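Local coordinates for protection of telomeres protein 1 (Schizosaccharomyces pombe, PDB 4HID) that binds single-stranded telomeric DNA to protect the 3' overhang of the chromosome end and regulates telomerase and telomere length, at residues T41-F46 / G102-I107. The protein carries 1 engineered substitution. Numbering follows the deposited sequence.
With nucleotides of chain B.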
ATOM      1  N   THR A  41       8.918   3.547  -5.816  1.00 20.84           N
ATOM      2  CA  THR A  41       9.858   4.469  -5.198  1.00 17.76           C
ATOM      3  C   THR A  41      10.256   3.893  -3.842  1.00 20.45           C
ATOM      4  O   THR A  41       9.456   3.232  -3.188  1.00 21.25           O
ATOM      5  CB  THR A  41       9.262   5.875  -5.000  1.00 19.75           C
ATOM      6  OG1 THR A  41       8.261   5.840  -3.978  1.00 18.49           O
ATOM      7  CG2 THR A  41       8.657   6.391  -6.296  1.00 18.93           C
ATOM      8  N   GLU A  42      11.502   4.136  -3.471  1.00 20.78           N
ATOM      9  CA  GLU A  42      12.127   3.504  -2.330  1.00 21.96           C
ATOM     10  C   GLU A  42      11.981   4.320  -1.057  1.00 20.93           C
ATOM     11  O   GLU A  42      12.185   5.525  -1.057  1.00 23.09           O
ATOM     12  CB  GLU A  42      13.604   3.296  -2.650  1.00 23.80           C
ATOM     13  CG  GLU A  42      14.361   2.413  -1.699  1.00 21.97           C
ATOM     14  CD  GLU A  42      15.818   2.300  -2.084  1.00 26.08           C
ATOM     15  OE1 GLU A  42      16.544   1.517  -1.448  1.00 21.57           O
ATOM     16  OE2 GLU A  42      16.238   2.997  -3.028  1.00 29.07           O
ATOM     17  N   ASN A  43      11.625   3.647   0.028  1.00 21.83           N
ATOM     18  CA  ASN A  43      11.571   4.274   1.339  1.00 21.88           C
ATOM     19  C   ASN A  43      12.476   3.561   2.334  1.00 22.12           C
ATOM     20  O   ASN A  43      12.389   2.350   2.511  1.00 20.28           O
ATOM     21  CB  ASN A  43      10.134   4.316   1.858  1.00 23.90           C
ATOM     22  CG  ASN A  43       9.965   5.245   3.044  1.00 22.96           C
ATOM     23  OD1 ASN A  43      10.641   5.104   4.059  1.00 21.70           O
ATOM     24  ND2 ASN A  43       9.052   6.200   2.921  1.00 20.15           N
ATOM     25  N   GLU A  44      13.344   4.331   2.982  1.00 20.48           N
ATOM     26  CA  GLU A  44      14.361   3.777   3.867  1.00 20.87           C
ATOM     27  C   GLU A  44      13.763   3.029   5.056  1.00 22.55           C
ATOM     28  O   GLU A  44      14.459   2.280   5.733  1.00 22.43           O
ATOM     29  CB  GLU A  44      15.291   4.884   4.364  1.00 24.66           C
ATOM     30  CG  GLU A  44      16.096   5.550   3.267  1.00 37.46           C
ATOM     31  CD  GLU A  44      17.039   6.611   3.799  1.00 53.68           C
ATOM     32  OE1 GLU A  44      16.673   7.295   4.776  1.00 61.32           O
ATOM     33  OE2 GLU A  44      18.143   6.763   3.239  1.00 52.10           O
ATOM     34  N   LEU A  45      12.475   3.238   5.310  1.00 20.21           N
ATOM     35  CA  LEU A  45      11.825   2.615   6.460  1.00 21.83           C
ATOM     36  C   LEU A  45      10.968   1.404   6.084  1.00 20.12           C
ATOM     37  O   LEU A  45      10.474   0.697   6.954  1.00 21.50           O
ATOM     38  CB  LEU A  45      10.982   3.638   7.227  1.00 22.38           C
ATOM     39  CG  LEU A  45      11.709   4.817   7.878  1.00 19.52           C
ATOM     40  CD1 LEU A  45      10.713   5.709   8.602  1.00 30.41           C
ATOM     41  CD2 LEU A  45      12.793   4.344   8.827  1.00 22.24           C
ATOM     42  N   PHE A  46      10.795   1.169   4.788  1.00 17.11           N
ATOM     43  CA  PHE A  46      10.048   0.005   4.328  1.00 18.64           C
ATOM     44  C   PHE A  46      10.821  -1.277   4.617  1.00 17.21           C
ATOM     45  O   PHE A  46      12.039  -1.257   4.750  1.00 21.42           O
ATOM     46  CB  PHE A  46       9.749   0.105   2.832  1.00 14.33           C
ATOM     47  CG  PHE A  46       8.748   1.168   2.477  1.00 18.21           C
ATOM     48  CD1 PHE A  46       8.096   1.886   3.462  1.00 19.37           C
ATOM     49  CD2 PHE A  46       8.462   1.449   1.154  1.00 16.57           C
ATOM     50  CE1 PHE A  46       7.180   2.862   3.135  1.00 18.42           C
ATOM     51  CE2 PHE A  46       7.548   2.423   0.823  1.00 19.93           C
ATOM     52  CZ  PHE A  46       6.905   3.130   1.816  1.00 19.54           C
ATOM     53  N   GLY A 102      10.675  -1.517  13.506  1.00 29.75           N
ATOM     54  CA  GLY A 102      10.885  -0.146  13.083  1.00 29.29           C
ATOM     55  C   GLY A 102      10.417   0.124  11.665  1.00 25.03           C
ATOM     56  O   GLY A 102      10.623   1.211  11.137  1.00 25.70           O
ATOM     57  N   TYR A 103       9.827  -0.890  11.038  1.00 23.53           N
ATOM     58  CA  TYR A 103       9.400  -0.797   9.647  1.00 21.71           C
ATOM     59  C   TYR A 103       8.113  -0.011   9.497  1.00 21.93           C
ATOM     60  O   TYR A 103       7.152  -0.233  10.224  1.00 19.16           O
ATOM     61  CB  TYR A 103       9.232  -2.189   9.033  1.00 22.69           C
ATOM     62  CG  TYR A 103      10.500  -3.000   9.051  1.00 21.82           C
ATOM     63  CD1 TYR A 103      11.620  -2.583   8.351  1.00 24.55           C
ATOM     64  CD2 TYR A 103      10.585  -4.173   9.782  1.00 28.66           C
ATOM     65  CE1 TYR A 103      12.785  -3.319   8.368  1.00 21.23           C
ATOM     66  CE2 TYR A 103      11.747  -4.911   9.803  1.00 28.43           C
ATOM     67  CZ  TYR A 103      12.841  -4.480   9.096  1.00 22.04           C
ATOM     68  OH  TYR A 103      13.996  -5.212   9.118  1.00 33.07           O
ATOM     69  N   LEU A 104       8.022   0.873   8.602  1.00 19.57           N
ATOM     70  CA  LEU A 104       6.884   1.746   8.363  1.00 19.66           C
ATOM     71  C   LEU A 104       5.745   1.010   7.670  1.00 20.24           C
ATOM     72  O   LEU A 104       5.958   0.260   6.724  1.00 20.93           O
ATOM     73  CB  LEU A 104       7.309   2.955   7.528  1.00 21.28           C
ATOM     74  CG  LEU A 104       6.232   3.956   7.111  1.00 23.36           C
ATOM     75  CD1 LEU A 104       5.611   4.619   8.323  1.00 28.05           C
ATOM     76  CD2 LEU A 104       6.812   4.990   6.175  1.00 25.97           C
ATOM     77  N   GLU A 105       4.613   1.185   8.078  1.00 18.71           N
ATOM     78  CA  GLU A 105       3.436   0.634   7.437  1.00 19.97           C
ATOM     79  C   GLU A 105       2.296   1.629   7.564  1.00 22.09           C
ATOM     80  O   GLU A 105       2.400   2.611   8.287  1.00 18.83           O
ATOM     81  CB  GLU A 105       3.052  -0.716   8.043  1.00 17.57           C
ATOM     82  CG  GLU A 105       2.593  -0.667   9.486  1.00 19.04           C
ATOM     83  CD  GLU A 105       2.530  -2.044  10.106  1.00 23.50           C
ATOM     84  OE1 GLU A 105       1.605  -2.803   9.773  1.00 33.03           O
ATOM     85  OE2 GLU A 105       3.412  -2.379  10.914  1.00 40.76           O
ATOM     86  N   CYS A 106       1.213   1.380   6.847  1.00 17.61           N
ATOM     87  CA  CYS A 106       0.058   2.260   6.929  1.00 19.18           C
ATOM     88  C   CYS A 106      -1.168   1.480   7.395  1.00 23.36           C
ATOM     89  O   CYS A 106      -1.192   0.257   7.337  1.00 19.47           O
ATOM     90  CB  CYS A 106      -0.193   2.982   5.604  1.00 27.80           C
ATOM     91  SG  CYS A 106      -0.880   1.975   4.303  1.00 37.77           S
ATOM     92  N   ILE A 107      -2.172   2.199   7.878  1.00 17.85           N
ATOM     93  CA  ILE A 107      -3.317   1.570   8.509  1.00 21.66           C
ATOM     94  C   ILE A 107      -4.622   2.269   8.166  1.00 22.77           C
ATOM     95  O   ILE A 107      -4.744   3.474   8.342  1.00 18.00           O
ATOM     96  CB  ILE A 107      -3.171   1.621  10.046  1.00 25.25           C
ATOM     97  CG1 ILE A 107      -1.777   1.157  10.474  1.00 28.23           C
ATOM     98  CG2 ILE A 107      -4.268   0.814  10.720  1.00 25.75           C
ATOM     99  CD1 ILE A 107      -1.543  -0.324  10.310  1.00 35.91           C
TER
ATOM    100  P    DA B   5       7.200 -13.511   8.146  1.00 26.29           P
ATOM    101  OP1  DA B   5       7.361 -14.803   7.457  1.00 18.91           O
ATOM    102  OP2  DA B   5       8.194 -13.077   9.147  1.00 26.92           O
ATOM    103  O5'  DA B   5       7.091 -12.359   7.047  1.00 21.29           O
ATOM    104  C5'  DA B   5       5.978 -12.336   6.177  1.00 21.93           C
ATOM    105  C4'  DA B   5       6.308 -11.642   4.870  1.00 23.14           C
ATOM    106  O4'  DA B   5       6.123 -10.216   5.017  1.00 19.28           O
ATOM    107  C3'  DA B   5       7.736 -11.850   4.387  1.00 16.50           C
ATOM    108  O3'  DA B   5       7.740 -12.047   2.982  1.00 20.69           O
ATOM    109  C2'  DA B   5       8.453 -10.571   4.810  1.00 19.32           C
ATOM    110  C1'  DA B   5       7.338  -9.533   4.817  1.00 20.37           C
ATOM    111  N9   DA B   5       7.445  -8.555   5.890  1.00 22.37           N
ATOM    112  C8   DA B   5       8.022  -8.730   7.111  1.00 18.40           C
ATOM    113  N7   DA B   5       7.956  -7.673   7.877  1.00 26.15           N
ATOM    114  C5   DA B   5       7.288  -6.741   7.103  1.00 23.71           C
ATOM    115  C6   DA B   5       6.898  -5.409   7.336  1.00 21.68           C
ATOM    116  N6   DA B   5       7.140  -4.757   8.473  1.00 20.72           N
ATOM    117  N1   DA B   5       6.246  -4.767   6.346  1.00 21.31           N
ATOM    118  C2   DA B   5       5.998  -5.413   5.205  1.00 22.42           C
ATOM    119  N3   DA B   5       6.313  -6.659   4.877  1.00 20.73           N
ATOM    120  C4   DA B   5       6.963  -7.273   5.876  1.00 16.46           C
TER
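The Phe46 ring meets Leu104 at its edge, where Leu104 CD2 lies near the ring plane, 3.7 Å from Phe46 CE1, while inside the turn Asn43 CB packs over the centre of one face; Leu45 O lies in plane at the edge of the Tyr103 ring, nearest CD1. The contacts of Phe46 and Leu45 with Tyr103 and Leu104 tie a type I turn, Asn43 to Phe46, to the start of strand 104-108 in the OB-fold ssDNA-binding domain that forms this piece of the protein, a worked case of a loop fastened to a sheet beside DNA. With CG anti to the backbone N (chi1 177°), Leu104 places CD2 against the Phe46 edge, and its CB packs 3.7 Å from Leu45 CB. Asn43 OD1 accepts from Leu45 N at 2.9 Å, on a lone pair, forming an Asx turn, while ND2 donates to Leu8 O and Ile11 O. Replacing Asn43 with an alanine would probably leave Leu45 N and both carbonyls without their amide partner. On the DNA side, Tyr103 CB comes within 3.4 Å of N6 of DA5 of chain B. Leu104 N donates to Leu45 O at 3.0 Å from above the carbonyl plane, and Tyr103 CA adds a CA-H...O contact at 3.3 Å.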